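Local structure of L-amino acid deaminase (Proteus vulgaris, 5HXW) at residues A[62-67]-A[201-206]; A[208-213]-A[223-228]; A[243-248]-A[338-343]. The protein binds FAD and, as a membrane-bound L-amino acid deaminase, probably carries out the oxidative deamination of L-amino acids. All coordinates share one frame; numbering follows the deposited sequence.

Contact 1 of 3, residues A[62-67]-A[201-206]; sequences SVVIVE and GVRIYT. With FAD (flavin-adenine dinucleotide), chain G.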
# COMPACT_ATOMS: atom_id res chain seq x y z
N SER A 62 22.20 1.88 -11.65
CA SER A 62 21.70 0.68 -12.32
C SER A 62 21.16 -0.26 -11.26
O SER A 62 21.89 -0.72 -10.38
CB SER A 62 22.82 0.03 -13.13
OG SER A 62 23.45 0.97 -13.98
N VAL A 63 19.85 -0.52 -11.32
CA VAL A 63 19.17 -1.24 -10.24
C VAL A 63 18.74 -2.66 -10.64
O VAL A 63 18.44 -2.94 -11.80
CB VAL A 63 17.98 -0.43 -9.64
CG1 VAL A 63 18.27 1.07 -9.62
CG2 VAL A 63 16.70 -0.67 -10.42
N VAL A 64 18.76 -3.55 -9.65
CA VAL A 64 18.26 -4.92 -9.79
C VAL A 64 17.23 -5.14 -8.68
O VAL A 64 17.52 -4.93 -7.50
CB VAL A 64 19.39 -5.97 -9.73
CG1 VAL A 64 18.84 -7.39 -9.60
CG2 VAL A 64 20.29 -5.88 -10.95
N ILE A 65 16.02 -5.54 -9.08
CA ILE A 65 14.98 -5.96 -8.15
C ILE A 65 14.95 -7.49 -8.10
O ILE A 65 14.88 -8.15 -9.15
CB ILE A 65 13.58 -5.42 -8.51
CG1 ILE A 65 13.58 -3.88 -8.58
CG2 ILE A 65 12.53 -5.91 -7.52
CD1 ILE A 65 12.28 -3.26 -9.07
N VAL A 66 15.03 -8.04 -6.89
CA VAL A 66 14.76 -9.47 -6.67
C VAL A 66 13.37 -9.65 -6.07
O VAL A 66 12.96 -8.89 -5.18
CB VAL A 66 15.86 -10.20 -5.84
CG1 VAL A 66 17.15 -10.32 -6.65
CG2 VAL A 66 16.12 -9.52 -4.50
N GLU A 67 12.64 -10.64 -6.57
CA GLU A 67 11.26 -10.90 -6.18
C GLU A 67 11.06 -12.40 -5.99
O GLU A 67 11.35 -13.19 -6.90
CB GLU A 67 10.30 -10.34 -7.24
CG GLU A 67 8.83 -10.76 -7.14
CD GLU A 67 8.17 -10.38 -5.82
OE1 GLU A 67 8.14 -9.18 -5.48
OE2 GLU A 67 7.67 -11.30 -5.14
N GLY A 201 15.55 0.25 -17.88
CA GLY A 201 16.74 -0.56 -17.63
C GLY A 201 16.77 -1.21 -16.26
O GLY A 201 17.80 -1.77 -15.87
N VAL A 202 15.65 -1.13 -15.54
CA VAL A 202 15.47 -1.84 -14.27
C VAL A 202 15.34 -3.33 -14.59
O VAL A 202 14.51 -3.73 -15.41
CB VAL A 202 14.22 -1.35 -13.48
CG1 VAL A 202 13.95 -2.24 -12.26
CG2 VAL A 202 14.36 0.10 -13.06
N ARG A 203 16.18 -4.12 -13.94
CA ARG A 203 16.14 -5.57 -14.08
C ARG A 203 15.41 -6.20 -12.90
O ARG A 203 15.76 -5.96 -11.74
CB ARG A 203 17.56 -6.14 -14.23
CG ARG A 203 18.25 -5.69 -15.50
CD ARG A 203 19.59 -6.37 -15.69
NE ARG A 203 20.59 -5.90 -14.73
CZ ARG A 203 21.83 -6.37 -14.64
NH1 ARG A 203 22.25 -7.34 -15.44
NH2 ARG A 203 22.65 -5.86 -13.72
N ILE A 204 14.36 -6.97 -13.20
CA ILE A 204 13.56 -7.63 -12.16
C ILE A 204 13.63 -9.15 -12.32
O ILE A 204 13.21 -9.69 -13.33
CB ILE A 204 12.09 -7.15 -12.13
CG1 ILE A 204 12.02 -5.61 -12.06
CG2 ILE A 204 11.35 -7.76 -10.95
CD1 ILE A 204 10.77 -4.99 -12.66
N TYR A 205 14.17 -9.82 -11.30
CA TYR A 205 14.29 -11.28 -11.32
C TYR A 205 13.26 -11.93 -10.41
O TYR A 205 13.31 -11.80 -9.18
CB TYR A 205 15.73 -11.72 -10.99
CG TYR A 205 16.73 -11.22 -12.00
CD1 TYR A 205 17.00 -11.96 -13.17
CD2 TYR A 205 17.40 -10.00 -11.82
CE1 TYR A 205 17.91 -11.49 -14.11
CE2 TYR A 205 18.30 -9.53 -12.76
CZ TYR A 205 18.56 -10.28 -13.90
OH TYR A 205 19.47 -9.81 -14.83
N THR A 206 12.31 -12.62 -11.04
CA THR A 206 11.16 -13.25 -10.36
C THR A 206 11.44 -14.70 -9.96
O THR A 206 12.36 -15.33 -10.51
CB THR A 206 9.87 -13.16 -11.22
OG1 THR A 206 10.08 -13.83 -12.47
CG2 THR A 206 9.48 -11.70 -11.47
PA FAD G . 3.98 -5.35 -1.69
O1A FAD G . 3.40 -6.54 -0.96
O2A FAD G . 3.19 -4.73 -2.80
O5B FAD G . 5.43 -5.75 -2.25
C5B FAD G . 6.34 -6.51 -1.47
C4B FAD G . 6.95 -7.56 -2.37
O4B FAD G . 8.20 -8.00 -1.82
C3B FAD G . 6.06 -8.79 -2.47
O3B FAD G . 5.76 -8.98 -3.86
C2B FAD G . 6.91 -9.93 -1.92
O2B FAD G . 6.75 -11.14 -2.65
C1B FAD G . 8.32 -9.40 -2.04
N9A FAD G . 9.28 -9.96 -1.07
C8A FAD G . 9.15 -10.00 0.27
N7A FAD G . 10.22 -10.57 0.86
C5A FAD G . 11.08 -10.91 -0.12
C6A FAD G . 12.41 -11.55 -0.20
N6A FAD G . 13.03 -11.94 0.94
N1A FAD G . 12.98 -11.72 -1.42
C2A FAD G . 12.36 -11.32 -2.55
N3A FAD G . 11.14 -10.73 -2.56
C4A FAD G . 10.46 -10.50 -1.40
N1 FAD G . -3.22 1.80 -0.65
C2 FAD G . -3.77 2.94 -1.15
O2 FAD G . -3.00 3.89 -1.41
N3 FAD G . -5.09 3.07 -1.36
C4 FAD G . -5.97 2.08 -1.10
O4 FAD G . -7.19 2.24 -1.32
C4X FAD G . -5.45 0.80 -0.55
N5 FAD G . -6.25 -0.26 -0.25
C5X FAD G . -5.75 -1.41 0.26
C6 FAD G . -6.59 -2.49 0.56
C7 FAD G . -6.08 -3.68 1.07
C7M FAD G . -7.03 -4.82 1.38
C8 FAD G . -4.61 -3.81 1.30
C8M FAD G . -3.96 -5.05 1.84
C9 FAD G . -3.77 -2.74 1.01
C9A FAD G . -4.27 -1.55 0.50
N10 FAD G . -3.41 -0.47 0.18
C10 FAD G . -3.98 0.72 -0.33
C1' FAD G . -1.97 -0.56 0.44
C2' FAD G . -1.04 -0.93 -0.69
O2' FAD G . -1.48 -2.14 -1.31
C3' FAD G . 0.34 -1.17 -0.07
O3' FAD G . 0.64 -0.20 0.96
C4' FAD G . 1.45 -1.20 -1.11
O4' FAD G . 1.19 -2.20 -2.12
C5' FAD G . 2.77 -1.49 -0.42
O5' FAD G . 3.72 -1.85 -1.41
P FAD G . 4.97 -2.77 -1.04
O1P FAD G . 5.79 -2.87 -2.29
O2P FAD G . 5.61 -2.22 0.21
O3P FAD G . 4.33 -4.19 -0.63
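Val-63 to Val-66 and Arg-203 to Tyr-205 run as neighbouring parallel strands, their axes 4.7 Å apart and inclined by 20°. The ladder opens with a weak bond from Arg-203 N to Val-63 O and continues at Ile-65, whose N reaches Arg-203 O at 2.7 Å and whose O receives Tyr-205 N at 2.8 Å. Glu-67 N adds the last rung, to Tyr-205 O.

On one face of the sheet, branched aliphatic residues suit both the extended backbone and the dry layer under helix 47-58. Ile-65 is stretched out (chi2 175°), which carries its CD1 to Val-202 CG1 at 3.7 Å while its side chain lies alongside that of Ile-204, pointing the same way. Val-63 CG2 meets both methyls of Val-202. On the other face, Val-64 divides its branches: CG1 sits at the edge of the Tyr-205 ring, 3.7 Å from CD2, and CG2 lies by the guanidinium of Arg-203.

Glu-67 bends at chi2 (59°), turning its carboxylate from the partner strand to the ribose of FAD. OE2 accepts from FAD O2B at 2.7 Å and OE1 from FAD O3B at 2.9 Å; the amide of Ala-45 also donates to OE1 and that of Gly-69 to OE2, which helps fix the carboxylate. An acidic residue gripping the adenosine ribose at the end of the second parallel strand is the hallmark of the Rossmann-type dinucleotide-binding fold.

Contact 2 of 3, residues A[208-213]-A[223-228]; sequences CAARGL and VVTEKG. With FAD (flavin-adenine dinucleotide), chain G.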
# COMPACT_ATOMS: atom_id res chain seq x y z
N CYS A 208 12.71 -15.59 -7.17
CA CYS A 208 14.09 -15.46 -6.72
C CYS A 208 14.11 -14.69 -5.40
O CYS A 208 14.21 -13.46 -5.37
CB CYS A 208 14.90 -14.75 -7.82
SG CYS A 208 16.62 -14.39 -7.44
N ALA A 209 14.01 -15.44 -4.30
CA ALA A 209 13.91 -14.89 -2.95
C ALA A 209 15.26 -14.41 -2.43
O ALA A 209 16.26 -15.09 -2.59
CB ALA A 209 13.32 -15.93 -2.00
N ALA A 210 15.27 -13.23 -1.81
CA ALA A 210 16.44 -12.73 -1.10
C ALA A 210 16.42 -13.23 0.34
O ALA A 210 15.55 -12.86 1.14
CB ALA A 210 16.50 -11.21 -1.15
N ARG A 211 17.38 -14.10 0.67
CA ARG A 211 17.50 -14.69 2.00
C ARG A 211 18.07 -13.70 3.01
O ARG A 211 17.61 -13.62 4.16
CB ARG A 211 18.35 -15.96 1.94
CG ARG A 211 17.73 -17.07 1.10
CD ARG A 211 18.72 -18.19 0.84
NE ARG A 211 18.05 -19.36 0.27
CZ ARG A 211 18.67 -20.41 -0.26
NH1 ARG A 211 20.00 -20.47 -0.32
NH2 ARG A 211 17.95 -21.42 -0.74
N GLY A 212 19.06 -12.93 2.57
CA GLY A 212 19.73 -11.93 3.40
C GLY A 212 20.92 -11.33 2.69
O GLY A 212 21.03 -11.40 1.46
N LEU A 213 21.82 -10.75 3.47
CA LEU A 213 23.00 -10.09 2.91
C LEU A 213 24.30 -10.40 3.64
O LEU A 213 24.30 -10.67 4.85
CB LEU A 213 22.77 -8.57 2.78
CG LEU A 213 22.12 -7.74 3.90
CD1 LEU A 213 23.13 -7.33 4.97
CD2 LEU A 213 21.49 -6.51 3.28
N VAL A 223 24.19 -9.58 -1.71
CA VAL A 223 22.83 -10.00 -1.36
C VAL A 223 22.69 -11.46 -1.82
O VAL A 223 22.90 -11.76 -3.00
CB VAL A 223 21.74 -9.08 -1.97
CG1 VAL A 223 20.36 -9.74 -1.95
CG2 VAL A 223 21.68 -7.76 -1.24
N VAL A 224 22.36 -12.35 -0.89
CA VAL A 224 22.26 -13.78 -1.20
C VAL A 224 20.82 -14.15 -1.53
O VAL A 224 19.91 -13.96 -0.71
CB VAL A 224 22.85 -14.68 -0.08
CG1 VAL A 224 22.84 -16.15 -0.50
CG2 VAL A 224 24.28 -14.27 0.26
N THR A 225 20.64 -14.67 -2.74
CA THR A 225 19.34 -15.17 -3.21
C THR A 225 19.41 -16.69 -3.43
O THR A 225 20.50 -17.27 -3.40
CB THR A 225 18.86 -14.47 -4.51
OG1 THR A 225 19.60 -14.95 -5.64
CG2 THR A 225 18.97 -12.94 -4.42
N GLU A 226 18.26 -17.31 -3.67
CA GLU A 226 18.17 -18.74 -4.00
C GLU A 226 18.80 -19.09 -5.36
O GLU A 226 19.17 -20.24 -5.60
CB GLU A 226 16.72 -19.23 -3.92
CG GLU A 226 15.75 -18.56 -4.88
CD GLU A 226 14.31 -18.99 -4.68
OE1 GLU A 226 13.43 -18.10 -4.62
OE2 GLU A 226 14.05 -20.21 -4.57
N LYS A 227 18.89 -18.09 -6.24
CA LYS A 227 19.54 -18.23 -7.55
C LYS A 227 21.05 -17.94 -7.50
O LYS A 227 21.76 -18.16 -8.49
CB LYS A 227 18.86 -17.33 -8.59
CG LYS A 227 17.59 -17.91 -9.20
CD LYS A 227 16.98 -16.94 -10.20
CE LYS A 227 15.70 -17.48 -10.82
NZ LYS A 227 15.97 -18.38 -11.98
N GLY A 228 21.53 -17.47 -6.35
CA GLY A 228 22.94 -17.11 -6.16
C GLY A 228 23.13 -15.74 -5.52
O GLY A 228 22.18 -15.14 -5.02
PA FAD G . 3.98 -5.35 -1.69
O1A FAD G . 3.40 -6.54 -0.96
O2A FAD G . 3.19 -4.73 -2.80
O5B FAD G . 5.43 -5.75 -2.25
C5B FAD G . 6.34 -6.51 -1.47
C4B FAD G . 6.95 -7.56 -2.37
O4B FAD G . 8.20 -8.00 -1.82
C3B FAD G . 6.06 -8.79 -2.47
O3B FAD G . 5.76 -8.98 -3.86
C2B FAD G . 6.91 -9.93 -1.92
O2B FAD G . 6.75 -11.14 -2.65
C1B FAD G . 8.32 -9.40 -2.04
N9A FAD G . 9.28 -9.96 -1.07
C8A FAD G . 9.15 -10.00 0.27
N7A FAD G . 10.22 -10.57 0.86
C5A FAD G . 11.08 -10.91 -0.12
C6A FAD G . 12.41 -11.55 -0.20
N6A FAD G . 13.03 -11.94 0.94
N1A FAD G . 12.98 -11.72 -1.42
C2A FAD G . 12.36 -11.32 -2.55
N3A FAD G . 11.14 -10.73 -2.56
C4A FAD G . 10.46 -10.50 -1.40
N1 FAD G . -3.22 1.80 -0.65
C2 FAD G . -3.77 2.94 -1.15
O2 FAD G . -3.00 3.89 -1.41
N3 FAD G . -5.09 3.07 -1.36
C4 FAD G . -5.97 2.08 -1.10
O4 FAD G . -7.19 2.24 -1.32
C4X FAD G . -5.45 0.80 -0.55
N5 FAD G . -6.25 -0.26 -0.25
C5X FAD G . -5.75 -1.41 0.26
C6 FAD G . -6.59 -2.49 0.56
C7 FAD G . -6.08 -3.68 1.07
C7M FAD G . -7.03 -4.82 1.38
C8 FAD G . -4.61 -3.81 1.30
C8M FAD G . -3.96 -5.05 1.84
C9 FAD G . -3.77 -2.74 1.01
C9A FAD G . -4.27 -1.55 0.50
N10 FAD G . -3.41 -0.47 0.18
C10 FAD G . -3.98 0.72 -0.33
C1' FAD G . -1.97 -0.56 0.44
C2' FAD G . -1.04 -0.93 -0.69
O2' FAD G . -1.48 -2.14 -1.31
C3' FAD G . 0.34 -1.17 -0.07
O3' FAD G . 0.64 -0.20 0.96
C4' FAD G . 1.45 -1.20 -1.11
O4' FAD G . 1.19 -2.20 -2.12
C5' FAD G . 2.77 -1.49 -0.42
O5' FAD G . 3.72 -1.85 -1.41
P FAD G . 4.97 -2.77 -1.04
O1P FAD G . 5.79 -2.87 -2.29
O2P FAD G . 5.61 -2.22 0.21
O3P FAD G . 4.33 -4.19 -0.63
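Cys-208 and Glu-226, with the most surface buried, meet beside the open end of the hairpin of strands 210-216 and 219-225, where a type I turn (Thr-225 to Gly-228) begins. The extended Glu-226 side chain reaches across to Ala-209, with OE1 offering its anti lone pair to Ala-209 N at 2.7 Å. Glu-226 N bonds Ala-209 O, so side chain and backbone hold one residue. With SG anti to the backbone N (chi1 177°), Cys-208 packs its sulfur 3.5 Å from Thr-225 OG1 and beside Lys-227 CD; a small, weakly polar side chain suits this mixed surface.

Val-224, next in buried surface, pairs through its backbone: O takes Arg-211 N and N donates to Gly-212 O, two residues facing one in a classic beta bulge. Just before it, the Ala-210 backbone reads the adenine, N to FAD N1A at 2.8 Å and O to FAD N6A at 2.7 Å.

Arg-211 extends across Glu-226, whose CA lies over one guanidinium face, and forms a salt bridge through NE with Glu-353 of helix 351-354; Glu-226 OE2 forms one with Arg-356. On the hairpin's other side Ala-210 and Thr-225 rest on Val-66 of strand 63-66, Leu-213 and Val-223 on Val-235 of strand 235-237.

Contact 3 of 3, residues A[243-248]-A[338-343]; sequences SRLFMQ and FMQSTH. With 16A (cetyl-trimethyl-ammonium), chain H.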
# COMPACT_ATOMS: atom_id res chain seq x y z
N SER A 243 8.99 -7.65 5.38
CA SER A 243 10.13 -6.78 5.71
C SER A 243 10.68 -6.98 7.13
O SER A 243 11.90 -6.97 7.33
CB SER A 243 9.78 -5.31 5.47
OG SER A 243 9.56 -5.06 4.10
N ARG A 244 9.78 -7.17 8.10
CA ARG A 244 10.16 -7.49 9.48
C ARG A 244 11.02 -8.75 9.55
O ARG A 244 12.09 -8.75 10.18
CB ARG A 244 8.93 -7.62 10.39
CG ARG A 244 9.26 -8.25 11.73
CD ARG A 244 8.10 -8.36 12.70
NE ARG A 244 8.54 -9.13 13.87
CZ ARG A 244 9.22 -8.63 14.91
NH1 ARG A 244 9.55 -7.34 14.97
NH2 ARG A 244 9.57 -9.44 15.91
N LEU A 245 10.54 -9.82 8.90
CA LEU A 245 11.20 -11.12 8.90
C LEU A 245 12.60 -11.08 8.25
O LEU A 245 13.51 -11.76 8.72
CB LEU A 245 10.31 -12.17 8.22
CG LEU A 245 10.64 -13.67 8.26
CD1 LEU A 245 10.71 -14.23 9.68
CD2 LEU A 245 9.61 -14.43 7.45
N PHE A 246 12.75 -10.27 7.20
CA PHE A 246 14.04 -10.05 6.55
C PHE A 246 15.05 -9.37 7.49
O PHE A 246 16.21 -9.78 7.56
CB PHE A 246 13.88 -9.24 5.25
CG PHE A 246 15.12 -9.20 4.40
CD1 PHE A 246 15.40 -10.24 3.51
CD2 PHE A 246 16.01 -8.13 4.50
CE1 PHE A 246 16.55 -10.20 2.73
CE2 PHE A 246 17.17 -8.09 3.72
CZ PHE A 246 17.44 -9.13 2.83
N MET A 247 14.59 -8.36 8.22
CA MET A 247 15.45 -7.61 9.15
C MET A 247 15.68 -8.34 10.48
O MET A 247 16.64 -8.03 11.20
CB MET A 247 14.90 -6.19 9.39
CG MET A 247 14.77 -5.32 8.14
SD MET A 247 16.28 -5.11 7.17
CE MET A 247 17.28 -4.11 8.27
N GLN A 248 14.79 -9.29 10.80
CA GLN A 248 14.96 -10.18 11.95
C GLN A 248 16.23 -11.03 11.85
O GLN A 248 16.98 -11.13 12.82
CB GLN A 248 13.76 -11.10 12.10
CG GLN A 248 12.90 -10.80 13.31
CD GLN A 248 12.10 -12.01 13.76
OE1 GLN A 248 11.39 -12.63 12.98
NE2 GLN A 248 12.22 -12.34 15.04
N PHE A 338 4.80 -19.27 14.85
CA PHE A 338 5.69 -20.05 15.72
C PHE A 338 6.64 -20.96 14.96
O PHE A 338 7.72 -21.29 15.46
CB PHE A 338 4.90 -20.84 16.78
CG PHE A 338 4.50 -20.03 17.98
CD1 PHE A 338 5.47 -19.50 18.84
CD2 PHE A 338 3.15 -19.79 18.26
CE1 PHE A 338 5.10 -18.75 19.95
CE2 PHE A 338 2.78 -19.05 19.37
CZ PHE A 338 3.75 -18.52 20.22
N MET A 339 6.26 -21.35 13.74
CA MET A 339 7.11 -22.22 12.93
C MET A 339 7.88 -21.51 11.81
O MET A 339 8.57 -22.15 11.01
CB MET A 339 6.34 -23.47 12.45
CG MET A 339 5.36 -23.28 11.31
SD MET A 339 4.25 -24.70 11.15
CE MET A 339 5.34 -26.10 11.42
N GLN A 340 7.76 -20.18 11.76
CA GLN A 340 8.69 -19.34 11.02
C GLN A 340 9.92 -19.13 11.90
O GLN A 340 9.79 -18.71 13.06
CB GLN A 340 8.06 -17.99 10.68
CG GLN A 340 7.20 -17.99 9.42
CD GLN A 340 6.37 -16.73 9.26
OE1 GLN A 340 6.69 -15.67 9.80
NE2 GLN A 340 5.29 -16.84 8.49
N SER A 341 11.09 -19.45 11.36
CA SER A 341 12.36 -19.21 12.05
C SER A 341 12.65 -17.72 12.18
O SER A 341 12.25 -16.92 11.33
CB SER A 341 13.51 -19.92 11.34
OG SER A 341 13.57 -21.29 11.72
N THR A 342 13.33 -17.37 13.27
CA THR A 342 13.81 -16.00 13.50
C THR A 342 15.19 -15.82 12.88
O THR A 342 15.61 -14.70 12.58
CB THR A 342 13.83 -15.64 15.00
OG1 THR A 342 14.70 -16.53 15.70
CG2 THR A 342 12.43 -15.71 15.61
N HIS A 343 15.90 -16.94 12.70
CA HIS A 343 17.23 -16.97 12.10
C HIS A 343 17.45 -18.17 11.19
O HIS A 343 16.98 -19.27 11.47
CB HIS A 343 18.31 -16.91 13.18
CG HIS A 343 18.53 -15.54 13.73
ND1 HIS A 343 17.77 -15.02 14.76
CD2 HIS A 343 19.40 -14.56 13.38
CE1 HIS A 343 18.17 -13.79 15.02
NE2 HIS A 343 19.16 -13.49 14.20
C1 16A H . -2.86 -29.27 24.37
C2 16A H . -2.54 -28.12 23.43
C3 16A H . -1.28 -28.41 22.62
C4 16A H . -1.14 -27.44 21.46
C5 16A H . 0.31 -27.42 20.96
C6 16A H . 0.36 -27.25 19.45
C7 16A H . 1.48 -26.28 19.06
C8 16A H . 2.09 -26.64 17.71
C9 16A H . 2.63 -25.39 17.03
C10 16A H . 3.92 -25.69 16.27
C11 16A H . 5.14 -25.19 17.03
C12 16A H . 6.18 -24.63 16.06
C13 16A H . 7.34 -25.60 15.87
C14 16A H . 8.63 -24.98 16.39
C15 16A H . 9.75 -25.04 15.36
C16 16A H . 10.13 -23.64 14.87
N1 16A H . 11.43 -23.06 15.33
C17 16A H . 11.51 -22.89 16.80
C18 16A H . 12.58 -23.86 14.87
C19 16A H . 11.55 -21.73 14.74
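Leu-245 carries its CG anti to the backbone N (chi1 -170°), which swings its two methyls toward Gln-340 and Ser-341, while Gln-248, extended beyond CG (chi2 -156°), lays its amide against Thr-342. Both belong to helix 243-248, which follows strand 235-237 in the Rossmann-type FAD-binding fold. Their partners lie where helix 332-339 gives way to a loop. Ser-243, Phe-246 and Met-247 rest against strand 235-237, and Phe-246 also touches FAD, so the contact uses another side of the short helix.

No hydrogen bond crosses between the segments; van der Waals contact does the work. Leu-245 CD1 approaches Ser-341 O at 3.5 Å, and CD2 lies 3.9 Å from Gln-340 OE1. Leucine fits because its branches can touch this loop while the residue also packs on Pro-351 and Phe-352 of helix 351-354. Thr-342 turns its CG2 methyl to Gln-248, whose NE2 lies 3.4 Å from it. Both residues are partly exposed; the threonine offers a methyl to the flat amide and keeps a hydroxyl as well. His-343 brings its ring obliquely to the helix end, with NE2 3.5 Å from Gln-248 O at an angle too poor for a bond; its weak hydrogen bond goes to Asn-251.

Beyond the loop lies a cetyl-trimethyl-ammonium molecule. Its alkyl chain runs past Met-339, CB to C12 being 3.8 Å. The quaternary head has no N-H to give, so oxygens can only meet its carbons, over which the positive charge is probably spread: Ser-341 OG lies 3.7 Å from methyl C19, and Phe-338 O lies 3.4 Å from C16.

Contacts 1 and 2 are buried and belong to one adenosine site, whereas contact 3 is a smaller surface contact. Contact 1 is a regular parallel ladder in which a carboxylate takes the ribose; contact 2 is an irregular antiparallel hairpin whose backbone recognises adenine; contact 3, between a helix and a loop, is loose van der Waals packing beside a bound detergent-like cation. The first two are coupled through a probable hydrogen bond from Cys-208 N to Glu-67 O. Contacts 2 and 3 join at Phe-246, whose ring lies against Ala-210 O and Gly-212. Contacts 1 and 3 do not touch, their centres being about 24 Å apart.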